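Local coordinates for putative ABC transporter, periplasmic binding protein, amino acid (Neisseria gonorrhoeae, PDB 2YJP) that binds L-cysteine as a solute receptor, probably delivering it to an ABC transporter for uptake into the cell, at residues A107-S115 against N124-V135; Q165-D176 against V186-T197. The protein carries 1 engineered substitution. One frame throughout, in Å; residues are numbered along the deposited sequence.

Contact 1: A107-S115 against N124-V135; sequences ANRVEYVRS and NFTQTPERAEAV. With CYS (cysteine), chain D.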
loop_
_atom_site.group_PDB
_atom_site.type_symbol
_atom_site.label_atom_id
_atom_site.label_comp_id
_atom_site.label_asym_id
_atom_site.label_seq_id
_atom_site.Cartn_x
_atom_site.Cartn_y
_atom_site.Cartn_z
ATOM N N ALA A 107 -9.782 -0.181 -3.889
ATOM C CA ALA A 107 -10.526 -0.004 -5.132
ATOM C C ALA A 107 -10.839 1.457 -5.512
ATOM O O ALA A 107 -11.254 1.697 -6.619
ATOM C CB ALA A 107 -11.840 -0.832 -5.120
ATOM N N ASN A 108 -10.635 2.414 -4.611
ATOM C CA ASN A 108 -11.068 3.803 -4.875
ATOM C C ASN A 108 -9.912 4.709 -5.225
ATOM O O ASN A 108 -10.124 5.899 -5.548
ATOM C CB ASN A 108 -11.759 4.421 -3.639
ATOM C CG ASN A 108 -13.189 3.933 -3.471
ATOM O OD1 ASN A 108 -13.755 3.363 -4.384
ATOM N ND2 ASN A 108 -13.747 4.120 -2.295
ATOM N N ARG A 109 -8.695 4.161 -5.138
ATOM C CA ARG A 109 -7.497 4.981 -5.294
ATOM C C ARG A 109 -7.462 5.733 -6.621
ATOM O O ARG A 109 -7.213 6.914 -6.609
ATOM C CB ARG A 109 -6.219 4.188 -5.100
ATOM C CG ARG A 109 -6.009 3.766 -3.637
ATOM C CD ARG A 109 -4.788 2.859 -3.528
ATOM N NE ARG A 109 -5.060 1.586 -4.186
ATOM C CZ ARG A 109 -4.301 0.521 -4.027
ATOM N NH1 ARG A 109 -3.247 0.623 -3.256
ATOM N NH2 ARG A 109 -4.603 -0.615 -4.626
ATOM N N VAL A 110 -7.732 5.039 -7.729
ATOM C CA VAL A 110 -7.747 5.626 -9.035
ATOM C C VAL A 110 -8.861 6.693 -9.127
ATOM O O VAL A 110 -8.571 7.834 -9.473
ATOM C CB VAL A 110 -7.921 4.540 -10.154
ATOM C CG1 VAL A 110 -8.279 5.191 -11.513
ATOM C CG2 VAL A 110 -6.660 3.678 -10.268
ATOM N N GLU A 111 -10.102 6.323 -8.802
ATOM C CA GLU A 111 -11.218 7.260 -8.818
ATOM C C GLU A 111 -11.010 8.568 -7.997
ATOM O O GLU A 111 -11.441 9.623 -8.388
ATOM C CB GLU A 111 -12.519 6.541 -8.372
ATOM C CG GLU A 111 -13.747 7.474 -8.292
ATOM C CD GLU A 111 -14.046 8.202 -9.626
ATOM O OE1 GLU A 111 -14.017 7.592 -10.710
ATOM O OE2 GLU A 111 -14.329 9.409 -9.631
ATOM N N TYR A 112 -10.333 8.471 -6.867
ATOM C CA TYR A 112 -10.241 9.589 -5.932
ATOM C C TYR A 112 -9.251 10.590 -6.454
ATOM O O TYR A 112 -9.436 11.795 -6.311
ATOM C CB TYR A 112 -9.769 9.094 -4.554
ATOM C CG TYR A 112 -10.871 8.641 -3.588
ATOM C CD1 TYR A 112 -12.029 8.120 -3.986
ATOM C CD2 TYR A 112 -10.724 8.752 -2.282
ATOM C CE1 TYR A 112 -13.003 7.716 -3.072
ATOM C CE2 TYR A 112 -11.672 8.318 -1.387
ATOM C CZ TYR A 112 -12.803 7.814 -1.764
ATOM O OH TYR A 112 -13.716 7.426 -0.797
ATOM N N VAL A 113 -8.184 10.081 -7.058
ATOM C CA VAL A 113 -7.182 10.954 -7.637
ATOM C C VAL A 113 -7.682 11.497 -8.970
ATOM O O VAL A 113 -7.428 12.650 -9.296
ATOM C CB VAL A 113 -5.823 10.190 -7.783
ATOM C CG1 VAL A 113 -5.464 9.988 -9.117
ATOM C CG2 VAL A 113 -4.804 11.026 -7.591
ATOM N N ARG A 114 -8.413 10.665 -9.715
ATOM C CA ARG A 114 -8.918 11.071 -11.013
ATOM C C ARG A 114 -9.940 12.203 -10.900
ATOM O O ARG A 114 -9.902 13.162 -11.682
ATOM C CB ARG A 114 -9.590 9.898 -11.724
ATOM C CG ARG A 114 -9.622 10.059 -13.222
ATOM C CD ARG A 114 -10.835 9.433 -13.914
ATOM N NE ARG A 114 -11.305 8.204 -13.291
ATOM C CZ ARG A 114 -10.958 6.980 -13.676
ATOM N NH1 ARG A 114 -10.098 6.808 -14.686
ATOM N NH2 ARG A 114 -11.491 5.920 -13.052
ATOM N N SER A 115 -10.873 12.059 -9.956
ATOM C CA SER A 115 -11.975 12.989 -9.808
ATOM C C SER A 115 -11.574 14.251 -9.031
ATOM O O SER A 115 -12.390 15.126 -8.861
ATOM C CB SER A 115 -13.129 12.291 -9.105
ATOM O OG SER A 115 -12.728 11.984 -7.799
ATOM N N ASN A 124 -0.255 3.123 -0.225
ATOM C CA ASN A 124 0.650 2.006 -0.561
ATOM C C ASN A 124 0.406 1.358 -1.942
ATOM O O ASN A 124 0.116 0.148 -2.038
ATOM C CB ASN A 124 0.616 0.961 0.595
ATOM C CG ASN A 124 1.940 0.246 0.771
ATOM O OD1 ASN A 124 2.009 -0.997 0.753
ATOM N ND2 ASN A 124 3.021 1.034 0.955
ATOM N N PHE A 125 0.676 2.126 -2.994
ATOM C CA PHE A 125 0.099 1.928 -4.307
ATOM C C PHE A 125 1.064 1.318 -5.322
ATOM O O PHE A 125 2.058 1.963 -5.754
ATOM C CB PHE A 125 -0.413 3.290 -4.817
ATOM C CG PHE A 125 -1.465 3.213 -5.883
ATOM C CD1 PHE A 125 -2.238 2.080 -6.073
ATOM C CD2 PHE A 125 -1.703 4.332 -6.694
ATOM C CE1 PHE A 125 -3.228 2.068 -7.076
ATOM C CE2 PHE A 125 -2.668 4.331 -7.671
ATOM C CZ PHE A 125 -3.437 3.221 -7.856
ATOM N N THR A 126 0.810 0.068 -5.698
ATOM C CA THR A 126 1.736 -0.613 -6.567
ATOM C C THR A 126 1.542 -0.065 -7.979
ATOM O O THR A 126 0.421 0.029 -8.479
ATOM C CB THR A 126 1.492 -2.125 -6.578
ATOM O OG1 THR A 126 1.654 -2.660 -5.244
ATOM C CG2 THR A 126 2.481 -2.832 -7.570
ATOM N N GLN A 127 2.648 0.295 -8.602
ATOM C CA GLN A 127 2.678 0.698 -10.000
ATOM C C GLN A 127 2.562 -0.507 -10.912
ATOM O O GLN A 127 3.298 -1.489 -10.743
ATOM C CB GLN A 127 3.991 1.415 -10.265
ATOM C CG GLN A 127 4.214 1.709 -11.738
ATOM C CD GLN A 127 5.416 2.605 -12.012
ATOM O OE1 GLN A 127 6.335 2.716 -11.198
ATOM N NE2 GLN A 127 5.409 3.245 -13.190
ATOM N N THR A 128 1.592 -0.449 -11.824
ATOM C CA THR A 128 1.423 -1.446 -12.884
ATOM C C THR A 128 1.184 -0.728 -14.213
ATOM O O THR A 128 0.725 0.404 -14.222
ATOM C CB THR A 128 0.236 -2.441 -12.610
ATOM O OG1 THR A 128 -1.040 -1.804 -12.845
ATOM C CG2 THR A 128 0.303 -2.996 -11.174
ATOM N N PRO A 129 1.479 -1.402 -15.342
ATOM C CA PRO A 129 1.179 -0.787 -16.634
ATOM C C PRO A 129 -0.303 -0.429 -16.787
ATOM O O PRO A 129 -0.598 0.649 -17.345
ATOM C CB PRO A 129 1.575 -1.869 -17.647
ATOM C CG PRO A 129 2.573 -2.765 -16.885
ATOM C CD PRO A 129 2.071 -2.751 -15.471
ATOM N N GLU A 130 -1.226 -1.288 -16.294
ATOM C CA GLU A 130 -2.664 -0.976 -16.450
ATOM C C GLU A 130 -3.035 0.281 -15.633
ATOM O O GLU A 130 -3.739 1.148 -16.108
ATOM C CB GLU A 130 -3.585 -2.200 -16.159
ATOM C CG GLU A 130 -5.076 -1.856 -15.917
ATOM C CD GLU A 130 -6.052 -3.068 -16.052
ATOM O OE1 GLU A 130 -6.039 -3.738 -17.107
ATOM O OE2 GLU A 130 -6.865 -3.320 -15.124
ATOM N N ARG A 131 -2.553 0.361 -14.402
ATOM C CA ARG A 131 -2.859 1.515 -13.568
ATOM C C ARG A 131 -2.286 2.813 -14.205
ATOM O O ARG A 131 -2.891 3.886 -14.146
ATOM C CB ARG A 131 -2.312 1.293 -12.150
ATOM C CG ARG A 131 -3.226 0.382 -11.313
ATOM C CD ARG A 131 -2.522 -0.232 -10.149
ATOM N NE ARG A 131 -3.396 -1.127 -9.363
ATOM C CZ ARG A 131 -3.139 -1.512 -8.110
ATOM N NH1 ARG A 131 -2.014 -1.093 -7.541
ATOM N NH2 ARG A 131 -3.975 -2.333 -7.450
ATOM N N ALA A 132 -1.113 2.678 -14.814
ATOM C CA ALA A 132 -0.408 3.795 -15.405
ATOM C C ALA A 132 -1.164 4.371 -16.603
ATOM O O ALA A 132 -0.887 5.465 -16.989
ATOM C CB ALA A 132 1.032 3.391 -15.776
ATOM N N GLU A 133 -2.131 3.646 -17.152
ATOM C CA GLU A 133 -3.076 4.188 -18.119
ATOM C C GLU A 133 -4.060 5.163 -17.501
ATOM O O GLU A 133 -4.596 6.022 -18.182
ATOM C CB GLU A 133 -3.867 3.055 -18.819
ATOM C CG GLU A 133 -3.043 2.216 -19.783
ATOM C CD GLU A 133 -3.824 1.021 -20.326
ATOM O OE1 GLU A 133 -5.062 1.110 -20.444
ATOM O OE2 GLU A 133 -3.216 -0.027 -20.651
ATOM N N ALA A 134 -4.319 5.021 -16.207
ATOM C CA ALA A 134 -5.357 5.796 -15.567
ATOM C C ALA A 134 -4.820 6.958 -14.741
ATOM O O ALA A 134 -5.540 7.966 -14.568
ATOM C CB ALA A 134 -6.229 4.876 -14.742
ATOM N N VAL A 135 -3.587 6.811 -14.221
ATOM C CA VAL A 135 -2.975 7.832 -13.338
ATOM C C VAL A 135 -1.446 8.028 -13.619
ATOM O O VAL A 135 -0.816 7.195 -14.287
ATOM C CB VAL A 135 -3.188 7.497 -11.796
ATOM C CG1 VAL A 135 -4.724 7.204 -11.434
ATOM C CG2 VAL A 135 -2.222 6.349 -11.308
HETATM N N CYS D . 0.166 -2.330 -2.911
HETATM C CA CYS D . -0.919 -3.202 -3.417
HETATM C C CYS D . -1.763 -2.440 -4.440
HETATM O O CYS D . -1.427 -1.261 -4.766
HETATM C CB CYS D . -1.834 -3.677 -2.296
HETATM S SG CYS D . -2.581 -2.359 -1.323
HETATM O OXT CYS D . -2.742 -3.005 -4.936
#
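Asn124 meets the tip of Arg109 through its backbone: its O lies near the guanidinium plane, 3.6 Å from Arg109 NH1, a proximity rather than a bond, and accepts from the amino N of the bound cysteine. Arg109 NH1 itself bonds to Ala123 O, and weakly to cysteine O, and NE to Ala106 O, two backbone anchors that fix the rotation of the group. Phe125 follows, its ring set over one face of the guanidinium, tilted. CD1 sits over the centre of the guanidinium, 3.3 Å from Arg109 CZ, with the two planes 37° apart, while Arg109 CD makes a CH-pi contact over the ring face. A bend at chi3 (-68°) folds the arginine across the phenylalanine, and the ring's far end, CZ, meets Val110 CG2. Thr126 holds the ligand at two points: its N donates almost straight to cysteine O at 2.8 Å, and its OG1 accepts from the amino N. This is the amino acid site of a family 3 periplasmic solute-binding protein, in which arginines gather round the ligand's carboxylate. Thr128 OG1 caps the short helix about 129-132 by accepting from Arg131 N. From that helix Arg131 runs extended from CG to NE up to the pocket, where NH1 donates to cysteine O and NH2 to OXT at 2.9 Å; NH1 also uses a lone pair of Thr126 O, which holds the guanidinium in place. Its NH2 lies 3.4 Å from Arg109 NH2, which also donates to OXT, and the shared carboxylate probably offsets the two positive charges. Farther from the ligand the contact turns apolar. Ala134 CB packs against Val110 CG1 at 3.8 Å, with the end of Arg114 nearby. Val135 CG1 touches Val113 CG1 at 3.7 Å and also reaches Val110 CG1.

Contact 2: Q165-D176 against V186-T197; sequences QTLLVNKGTTAD and VKLLKFDQNTET. With ZN (zinc ion), chain G; ZN (zinc ion), chain J; CYS (cysteine), chain D.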
loop_
_atom_site.group_PDB
_atom_site.type_symbol
_atom_site.label_atom_id
_atom_site.label_comp_id
_atom_site.label_asym_id
_atom_site.label_seq_id
_atom_site.Cartn_x
_atom_site.Cartn_y
_atom_site.Cartn_z
ATOM N N GLN A 165 -12.385 -24.580 -3.043
ATOM C CA GLN A 165 -12.152 -23.760 -1.871
ATOM C C GLN A 165 -12.085 -22.260 -2.254
ATOM O O GLN A 165 -11.963 -21.927 -3.422
ATOM C CB GLN A 165 -10.873 -24.211 -1.173
ATOM C CG GLN A 165 -10.866 -25.686 -0.761
ATOM C CD GLN A 165 -11.426 -25.941 0.641
ATOM O OE1 GLN A 165 -12.490 -25.430 1.019
ATOM N NE2 GLN A 165 -10.700 -26.736 1.423
ATOM N N THR A 166 -12.123 -21.381 -1.258
ATOM C CA THR A 166 -12.191 -19.957 -1.466
ATOM C C THR A 166 -10.905 -19.223 -1.052
ATOM O O THR A 166 -10.368 -19.493 0.016
ATOM C CB THR A 166 -13.431 -19.386 -0.720
ATOM O OG1 THR A 166 -14.623 -19.900 -1.324
ATOM C CG2 THR A 166 -13.509 -17.869 -0.784
ATOM N N LEU A 167 -10.417 -18.322 -1.908
ATOM C CA LEU A 167 -9.301 -17.443 -1.556
ATOM C C LEU A 167 -9.824 -16.049 -1.276
ATOM O O LEU A 167 -10.643 -15.521 -2.046
ATOM C CB LEU A 167 -8.256 -17.412 -2.688
ATOM C CG LEU A 167 -7.021 -16.549 -2.553
ATOM C CD1 LEU A 167 -6.093 -17.015 -1.406
ATOM C CD2 LEU A 167 -6.291 -16.545 -3.895
ATOM N N LEU A 168 -9.392 -15.472 -0.146
ATOM C CA LEU A 168 -9.780 -14.098 0.211
ATOM C C LEU A 168 -8.816 -13.045 -0.373
ATOM O O LEU A 168 -7.580 -13.218 -0.348
ATOM C CB LEU A 168 -9.799 -13.940 1.725
ATOM C CG LEU A 168 -10.800 -14.894 2.382
ATOM C CD1 LEU A 168 -10.649 -14.994 3.882
ATOM C CD2 LEU A 168 -12.181 -14.415 2.054
ATOM N N VAL A 169 -9.374 -11.978 -0.935
ATOM C CA VAL A 169 -8.555 -10.872 -1.337
ATOM C C VAL A 169 -9.291 -9.564 -0.992
ATOM O O VAL A 169 -10.558 -9.517 -0.978
ATOM C CB VAL A 169 -8.264 -10.856 -2.894
ATOM C CG1 VAL A 169 -7.331 -11.975 -3.300
ATOM C CG2 VAL A 169 -9.589 -10.851 -3.750
ATOM N N ASN A 170 -8.490 -8.513 -0.764
ATOM C CA ASN A 170 -9.008 -7.162 -0.631
ATOM C C ASN A 170 -9.333 -6.701 -2.051
ATOM O O ASN A 170 -8.456 -6.765 -2.933
ATOM C CB ASN A 170 -7.999 -6.296 0.105
ATOM C CG ASN A 170 -8.394 -4.815 0.218
ATOM O OD1 ASN A 170 -7.617 -4.000 0.162
ATOM N ND2 ASN A 170 -9.563 -4.519 0.470
ATOM N N LYS A 171 -10.600 -6.333 -2.291
ATOM C CA LYS A 171 -11.002 -5.904 -3.590
ATOM C C LYS A 171 -10.098 -4.755 -4.131
ATOM O O LYS A 171 -9.822 -3.791 -3.405
ATOM C CB LYS A 171 -12.515 -5.509 -3.594
ATOM C CG LYS A 171 -13.001 -4.982 -4.957
ATOM C CD LYS A 171 -14.556 -4.880 -5.074
ATOM C CE LYS A 171 -14.963 -3.961 -6.246
ATOM N NZ LYS A 171 -16.432 -3.497 -6.163
ATOM N N GLY A 172 -9.693 -4.872 -5.397
ATOM C CA GLY A 172 -9.032 -3.794 -6.138
ATOM C C GLY A 172 -7.507 -3.768 -5.871
ATOM O O GLY A 172 -6.858 -2.788 -6.156
ATOM N N THR A 173 -6.981 -4.824 -5.232
ATOM C CA THR A 173 -5.566 -4.924 -5.006
ATOM C C THR A 173 -4.865 -5.674 -6.147
ATOM O O THR A 173 -5.498 -6.298 -7.013
ATOM C CB THR A 173 -5.226 -5.640 -3.655
ATOM O OG1 THR A 173 -5.797 -6.952 -3.613
ATOM C CG2 THR A 173 -5.687 -4.807 -2.433
ATOM N N THR A 174 -3.538 -5.614 -6.139
ATOM C CA THR A 174 -2.740 -6.384 -7.107
ATOM C C THR A 174 -2.955 -7.872 -6.863
ATOM O O THR A 174 -2.987 -8.623 -7.825
ATOM C CB THR A 174 -1.264 -6.073 -7.019
ATOM O OG1 THR A 174 -0.909 -6.034 -5.637
ATOM C CG2 THR A 174 -0.922 -4.674 -7.720
ATOM N N ALA A 175 -3.187 -8.303 -5.612
ATOM C CA ALA A 175 -3.503 -9.749 -5.435
ATOM C C ALA A 175 -4.797 -10.154 -6.137
ATOM O O ALA A 175 -4.845 -11.221 -6.765
ATOM C CB ALA A 175 -3.518 -10.176 -3.995
ATOM N N ASP A 176 -5.837 -9.311 -5.995
ATOM C CA ASP A 176 -7.110 -9.485 -6.711
ATOM C C ASP A 176 -6.832 -9.554 -8.211
ATOM O O ASP A 176 -7.284 -10.482 -8.881
ATOM C CB ASP A 176 -8.011 -8.270 -6.371
ATOM C CG ASP A 176 -9.365 -8.312 -7.039
ATOM O OD1 ASP A 176 -9.734 -9.308 -7.731
ATOM O OD2 ASP A 176 -10.071 -7.294 -6.866
ATOM N N VAL A 186 -9.220 -20.237 -9.643
ATOM C CA VAL A 186 -9.297 -20.056 -8.201
ATOM C C VAL A 186 -10.483 -19.153 -7.848
ATOM O O VAL A 186 -10.567 -17.993 -8.317
ATOM C CB VAL A 186 -7.981 -19.437 -7.590
ATOM C CG1 VAL A 186 -8.178 -19.108 -6.082
ATOM C CG2 VAL A 186 -6.791 -20.405 -7.787
ATOM N N LYS A 187 -11.377 -19.674 -7.007
ATOM C CA LYS A 187 -12.535 -18.937 -6.553
ATOM C C LYS A 187 -12.152 -17.836 -5.539
ATOM O O LYS A 187 -11.533 -18.119 -4.516
ATOM C CB LYS A 187 -13.543 -19.923 -5.977
ATOM C CG LYS A 187 -14.734 -19.290 -5.296
ATOM C CD LYS A 187 -15.986 -20.179 -5.404
ATOM C CE LYS A 187 -16.183 -21.082 -4.144
ATOM N NZ LYS A 187 -15.732 -22.560 -4.270
ATOM N N LEU A 188 -12.530 -16.589 -5.830
ATOM C CA LEU A 188 -12.212 -15.437 -4.979
ATOM C C LEU A 188 -13.425 -14.898 -4.228
ATOM O O LEU A 188 -14.522 -14.724 -4.790
ATOM C CB LEU A 188 -11.664 -14.273 -5.826
ATOM C CG LEU A 188 -10.401 -14.557 -6.644
ATOM C CD1 LEU A 188 -10.086 -13.335 -7.526
ATOM C CD2 LEU A 188 -9.197 -15.028 -5.714
ATOM N N LEU A 189 -13.198 -14.584 -2.970
ATOM C CA LEU A 189 -14.147 -13.820 -2.178
ATOM C C LEU A 189 -13.485 -12.491 -1.802
ATOM O O LEU A 189 -12.455 -12.453 -1.158
ATOM C CB LEU A 189 -14.541 -14.587 -0.923
ATOM C CG LEU A 189 -15.589 -13.940 -0.017
ATOM C CD1 LEU A 189 -16.887 -13.875 -0.673
ATOM C CD2 LEU A 189 -15.920 -14.804 1.113
ATOM N N LYS A 190 -14.110 -11.395 -2.214
ATOM C CA LYS A 190 -13.494 -10.070 -2.134
ATOM C C LYS A 190 -14.220 -9.170 -1.098
ATOM O O LYS A 190 -15.430 -9.203 -0.973
ATOM C CB LYS A 190 -13.483 -9.415 -3.515
ATOM C CG LYS A 190 -13.182 -10.361 -4.640
ATOM C CD LYS A 190 -12.883 -9.632 -5.946
ATOM C CE LYS A 190 -12.780 -10.645 -7.100
ATOM N NZ LYS A 190 -12.350 -10.070 -8.418
ATOM N N PHE A 191 -13.453 -8.386 -0.341
ATOM C CA PHE A 191 -14.031 -7.453 0.614
ATOM C C PHE A 191 -13.399 -6.103 0.344
ATOM O O PHE A 191 -12.207 -6.046 -0.004
ATOM C CB PHE A 191 -13.675 -7.913 2.029
ATOM C CG PHE A 191 -14.373 -9.178 2.446
ATOM C CD1 PHE A 191 -15.658 -9.136 3.026
ATOM C CD2 PHE A 191 -13.774 -10.403 2.225
ATOM C CE1 PHE A 191 -16.318 -10.323 3.380
ATOM C CE2 PHE A 191 -14.430 -11.600 2.565
ATOM C CZ PHE A 191 -15.672 -11.563 3.144
ATOM N N ASP A 192 -14.160 -5.027 0.479
ATOM C CA ASP A 192 -13.661 -3.628 0.255
ATOM C C ASP A 192 -12.450 -3.233 1.127
ATOM O O ASP A 192 -11.522 -2.620 0.647
ATOM C CB ASP A 192 -14.787 -2.620 0.494
ATOM C CG ASP A 192 -15.855 -2.623 -0.630
ATOM O OD1 ASP A 192 -15.706 -3.441 -1.532
ATOM O OD2 ASP A 192 -16.828 -1.787 -0.656
ATOM N N GLN A 193 -12.466 -3.621 2.407
ATOM C CA GLN A 193 -11.542 -3.166 3.406
ATOM C C GLN A 193 -10.595 -4.269 3.892
ATOM O O GLN A 193 -11.021 -5.463 3.944
ATOM C CB GLN A 193 -12.353 -2.706 4.608
ATOM C CG GLN A 193 -13.370 -1.677 4.262
ATOM C CD GLN A 193 -14.061 -1.108 5.535
ATOM O OE1 GLN A 193 -13.390 -0.740 6.497
ATOM N NE2 GLN A 193 -15.394 -1.050 5.530
ATOM N N ASN A 194 -9.386 -3.897 4.334
ATOM C CA ASN A 194 -8.472 -4.908 4.849
ATOM C C ASN A 194 -8.996 -5.603 6.091
ATOM O O ASN A 194 -8.869 -6.789 6.187
ATOM C CB ASN A 194 -7.017 -4.391 5.071
ATOM C CG ASN A 194 -6.307 -4.083 3.728
ATOM O OD1 ASN A 194 -6.178 -4.979 2.890
ATOM N ND2 ASN A 194 -5.928 -2.794 3.494
ATOM N N THR A 195 -9.509 -4.847 7.053
ATOM C CA THR A 195 -10.034 -5.392 8.297
ATOM C C THR A 195 -11.088 -6.454 8.024
ATOM O O THR A 195 -11.005 -7.532 8.569
ATOM C CB THR A 195 -10.620 -4.275 9.177
ATOM O OG1 THR A 195 -9.561 -3.357 9.486
ATOM C CG2 THR A 195 -11.149 -4.870 10.533
ATOM N N GLU A 196 -12.042 -6.174 7.140
ATOM C CA GLU A 196 -13.019 -7.204 6.743
ATOM C C GLU A 196 -12.331 -8.437 6.186
ATOM O O GLU A 196 -12.699 -9.572 6.554
ATOM C CB GLU A 196 -13.997 -6.734 5.672
ATOM C CG GLU A 196 -14.993 -5.692 6.053
ATOM C CD GLU A 196 -15.731 -5.176 4.779
ATOM O OE1 GLU A 196 -15.056 -4.840 3.720
ATOM O OE2 GLU A 196 -16.996 -5.101 4.842
ATOM N N THR A 197 -11.355 -8.224 5.310
ATOM C CA THR A 197 -10.714 -9.342 4.615
ATOM C C THR A 197 -9.977 -10.288 5.598
ATOM O O THR A 197 -10.135 -11.513 5.561
ATOM C CB THR A 197 -9.750 -8.829 3.540
ATOM O OG1 THR A 197 -10.448 -7.904 2.695
ATOM C CG2 THR A 197 -9.229 -10.000 2.681
HETATM ZN ZN ZN G . -16.432 -0.004 0.150
HETATM ZN ZN ZN J . -18.149 -4.688 3.337
HETATM N N CYS D . 0.166 -2.330 -2.911
HETATM C CA CYS D . -0.919 -3.202 -3.417
HETATM C C CYS D . -1.763 -2.440 -4.440
HETATM O O CYS D . -1.427 -1.261 -4.766
HETATM C CB CYS D . -1.834 -3.677 -2.296
HETATM S SG CYS D . -2.581 -2.359 -1.323
HETATM O OXT CYS D . -2.742 -3.005 -4.936
HETATM O O HOH W 1 -11.264 -22.211 -5.868
HETATM O O HOH W 2 -4.955 -3.039 0.643
HETATM O O HOH W 3 -8.673 -1.355 0.788
HETATM O O HOH W 4 -10.968 -1.937 -1.870
HETATM O O HOH W 5 -17.094 -5.340 1.247
HETATM O O HOH W 6 -20.008 -6.201 3.921
#
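Phe191 presents its ring edge to Leu168, whose CD2 lies in the ring plane 3.6 Å from CE2, while Ala200 of helix 194-202 also touches the ring. The side chains of Asn170 and Asn194 cross at about a right angle, with their amide planes 56° apart; their OD1 atoms, both acceptors, are joined to separate donors, with water 2 linking Asn170 OD1 to Asn194 ND2 and His211 NE2 bonding to Asn194 OD1. These groups belong to a beta-alpha-beta unit and what follows it, in which helix 174-182 connects parallel neighbours 166-170 and 187-191. Backbone bonds alternate between the strands from Leu167 N to Lys187 O onward, and Leu167 and Leu188 lie side by side, CD2 to CD2 3.7 Å. On the same face of the sheet Lys190 runs extended alongside Val169 to Asp176, its NZ making a salt bridge to OD1 at 2.8 Å on the syn side; Asp176 OD2 takes Gly172 N with its anti lone pair, so both carboxylate oxygens are engaged. Past the strands, Thr174 N donates to cysteine OXT, while Asp192 OD2 binds a zinc ion together with Glu105. Asn170 CG points anti to the backbone N (chi1 176°), carrying ND2 to Phe191 O at 3.1 Å and, weakly, to Asp192 O at 2.7 Å; Lys171 N reaches Phe191 O from the opposite face of its plane.

In the fold
Contact 1 closes before contact 2 opens along the chain, and their centres are 18 Å apart. Helix 109-114 and the segment leading into strand 135-137 form the first; the second belongs to the mixed sheet, where strand 166-170 lies between 187-191 and 208-212. Strand 237-244 of that same sheet touches Asn124, Thr126 and Val135, linking the two regions. They meet at the ligand: Thr126 CB packs 3.7 Å from Thr174 CG2, and Arg131 NH2 lies 3.2 Å from Gly172 O. Segments from both contacts thus converge on one cysteine, with Asp212 adding a further bond, as expected for a binding protein whose ligand sits in a cleft between two lobes.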